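Long-range contact in uncharacterized protein (Bacteroides uniformis ATCC 8492, PDB 4Q68), which is probably an N-acetylmuramoyl-L-alanine amidase of the NlpC/P60 type, which would cleave the amide bond between N-acetylmuramic acid and L-alanine in peptidoglycan: residues A[45-50]-A[69-74]. Sequence-based numbering, arbitrary orientation.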
loop_
_atom_site.group_PDB
_atom_site.type_symbol
_atom_site.label_atom_id
_atom_site.label_comp_id
_atom_site.label_asym_id
_atom_site.label_seq_id
_atom_site.Cartn_x
_atom_site.Cartn_y
_atom_site.Cartn_z
ATOM N N VAL A 45 -5.555 3.475 0.803
ATOM C CA VAL A 45 -5.162 3.252 -0.583
ATOM C C VAL A 45 -6.071 2.218 -1.260
ATOM O O VAL A 45 -6.478 2.388 -2.409
ATOM C CB VAL A 45 -3.671 2.867 -0.674
ATOM C CG1 VAL A 45 -3.313 2.376 -2.075
ATOM C CG2 VAL A 45 -2.801 4.055 -0.272
ATOM N N GLU A 46 -6.380 1.140 -0.552
ATOM C CA GLU A 46 -7.253 0.115 -1.112
ATOM C C GLU A 46 -8.626 0.672 -1.463
ATOM O O GLU A 46 -9.149 0.387 -2.541
ATOM C CB GLU A 46 -7.388 -1.070 -0.157
ATOM C CG GLU A 46 -6.095 -1.831 0.001
ATOM C CD GLU A 46 -6.214 -3.085 0.829
ATOM O OE1 GLU A 46 -6.955 -3.056 1.847
ATOM O OE2 GLU A 46 -5.566 -4.100 0.448
ATOM N N TYR A 47 -9.228 1.454 -0.571
ATOM C CA TYR A 47 -10.553 2.005 -0.859
ATOM C C TYR A 47 -10.502 2.994 -2.021
ATOM O O TYR A 47 -11.422 3.029 -2.847
ATOM C CB TYR A 47 -11.165 2.711 0.357
ATOM C CG TYR A 47 -11.366 1.830 1.580
ATOM C CD1 TYR A 47 -11.871 0.542 1.482
ATOM C CD2 TYR A 47 -11.039 2.308 2.844
ATOM C CE1 TYR A 47 -12.056 -0.243 2.618
ATOM C CE2 TYR A 47 -11.195 1.533 3.977
ATOM C CZ TYR A 47 -11.700 0.252 3.867
ATOM O OH TYR A 47 -11.854 -0.566 4.974
ATOM N N VAL A 48 -9.463 3.816 -2.076
ATOM C CA VAL A 48 -9.339 4.783 -3.153
ATOM C C VAL A 48 -9.160 4.076 -4.496
ATOM O O VAL A 48 -9.810 4.421 -5.492
ATOM C CB VAL A 48 -8.198 5.770 -2.872
ATOM C CG1 VAL A 48 -7.944 6.657 -4.072
ATOM C CG2 VAL A 48 -8.549 6.635 -1.650
ATOM N N LEU A 49 -8.275 3.089 -4.545
ATOM C CA LEU A 49 -8.056 2.329 -5.767
ATOM C C LEU A 49 -9.327 1.585 -6.173
ATOM O O LEU A 49 -9.695 1.570 -7.349
ATOM C CB LEU A 49 -6.882 1.363 -5.567
ATOM C CG LEU A 49 -6.506 0.484 -6.764
ATOM C CD1 LEU A 49 -6.124 1.288 -7.999
ATOM C CD2 LEU A 49 -5.380 -0.449 -6.367
ATOM N N ALA A 50 -10.013 0.970 -5.217
ATOM C CA ALA A 50 -11.257 0.225 -5.532
ATOM C C ALA A 50 -12.301 1.153 -6.119
ATOM O O ALA A 50 -12.954 0.813 -7.096
ATOM C CB ALA A 50 -11.787 -0.462 -4.301
ATOM N N ASP A 69 -16.463 -5.765 -5.172
ATOM C CA ASP A 69 -15.731 -6.727 -6.002
ATOM C C ASP A 69 -14.317 -6.231 -6.328
ATOM O O ASP A 69 -13.360 -7.010 -6.317
ATOM C CB ASP A 69 -16.484 -7.021 -7.294
ATOM C CG ASP A 69 -17.706 -7.924 -7.090
ATOM O OD1 ASP A 69 -17.864 -8.551 -6.016
ATOM O OD2 ASP A 69 -18.491 -7.999 -8.040
ATOM N N ASN A 70 -14.178 -4.945 -6.625
ATOM C CA ASN A 70 -12.852 -4.389 -6.875
ATOM C C ASN A 70 -12.003 -4.377 -5.621
ATOM O O ASN A 70 -10.821 -4.721 -5.670
ATOM C CB ASN A 70 -12.961 -3.007 -7.503
ATOM C CG ASN A 70 -13.306 -3.097 -8.959
ATOM O OD1 ASN A 70 -12.815 -3.984 -9.656
ATOM N ND2 ASN A 70 -14.167 -2.216 -9.425
ATOM N N LEU A 71 -12.579 -4.018 -4.484
ATOM C CA LEU A 71 -11.843 -4.051 -3.230
ATOM C C LEU A 71 -11.334 -5.459 -2.952
ATOM O O LEU A 71 -10.187 -5.641 -2.533
ATOM C CB LEU A 71 -12.703 -3.540 -2.080
ATOM C CG LEU A 71 -12.024 -3.531 -0.721
ATOM C CD1 LEU A 71 -10.837 -2.593 -0.704
ATOM C CD2 LEU A 71 -13.024 -3.173 0.355
ATOM N N GLN A 72 -12.185 -6.458 -3.172
ATOM C CA GLN A 72 -11.803 -7.841 -2.945
ATOM C C GLN A 72 -10.639 -8.257 -3.848
ATOM O O GLN A 72 -9.734 -8.970 -3.410
ATOM C CB GLN A 72 -13.006 -8.727 -3.150
ATOM C CG GLN A 72 -12.779 -10.187 -2.841
ATOM C CD GLN A 72 -14.070 -10.960 -2.948
ATOM O OE1 GLN A 72 -15.107 -10.485 -2.484
ATOM N NE2 GLN A 72 -14.027 -12.130 -3.572
ATOM N N LYS A 73 -10.666 -7.821 -5.103
ATOM C CA LYS A 73 -9.589 -8.201 -6.010
ATOM C C LYS A 73 -8.269 -7.505 -5.681
ATOM O O LYS A 73 -7.212 -8.052 -5.989
ATOM C CB LYS A 73 -9.977 -8.086 -7.475
ATOM C CG LYS A 73 -9.712 -6.793 -8.166
ATOM C CD LYS A 73 -10.066 -6.929 -9.646
ATOM C CE LYS A 73 -9.874 -5.645 -10.398
ATOM N NZ LYS A 73 -10.072 -5.879 -11.864
ATOM N N ILE A 74 -8.319 -6.354 -5.021
ATOM C CA ILE A 74 -7.141 -5.635 -4.557
ATOM C C ILE A 74 -6.583 -6.244 -3.277
ATOM O O ILE A 74 -5.372 -6.363 -3.102
ATOM C CB ILE A 74 -7.512 -4.151 -4.318
ATOM C CG1 ILE A 74 -7.821 -3.459 -5.636
ATOM C CG2 ILE A 74 -6.404 -3.411 -3.575
ATOM C CD1 ILE A 74 -8.631 -2.193 -5.468
#
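The carboxylate of Glu46, whose stem packs on Ile74, is held at both oxygens: OE1 forms a salt bridge with Arg75 NE, and OE2 is hydrogen-bonded to Trp94 NE1. These partners probably stabilise the charged form of a buried acid and fix the rotation of its head. The aliphatic stem serves the apolar interface, with Glu46 CG 3.9 Å from Ile74 CG2 and Glu46 CB 3.8 Å from Leu71 CD1. At the far end of the interface Thr54 OG1 is hydrogen-bonded to both Ala50 O and Asn70 ND2, linking the two helices through one hydroxyl; an amide suits this partly exposed margin.

The backbones come closest at Ala50 and Leu71, where the small methyl of Ala50 permits it: their CA atoms are 4.9 Å apart, and Ala50 CB lies 3.6 Å from Leu71 N. Ile74 packs beside it, against Leu49 and the Ala50 backbone. With CD1 extended away from CA (chi2 160°), the side chain reaches over the opposing backbone, bringing CD1 to within 3.5 Å of Ala50 N and 3.7 Å of Leu49 CG. Leu71, with CG anti to the backbone N (chi1 180°), spreads its fork between Glu46 and Tyr47; its CD2 approaches the tyrosine ring in plane, at the edge, 3.8 Å from Tyr47 CE1. Tyr47 can thus pack against leucine while its OH bonds to Asn35 N.

Segments 45-50 and 69-74 run at 129° to each other, their axes 8.7 Å apart at closest. They belong to helices 41-53 and 64-75. The former is consistent with the core helix of the papain-like NlpC/P60 fold, which typically carries the catalytic cysteine at its N-terminal end; here helix 64-75 covers one flank of it.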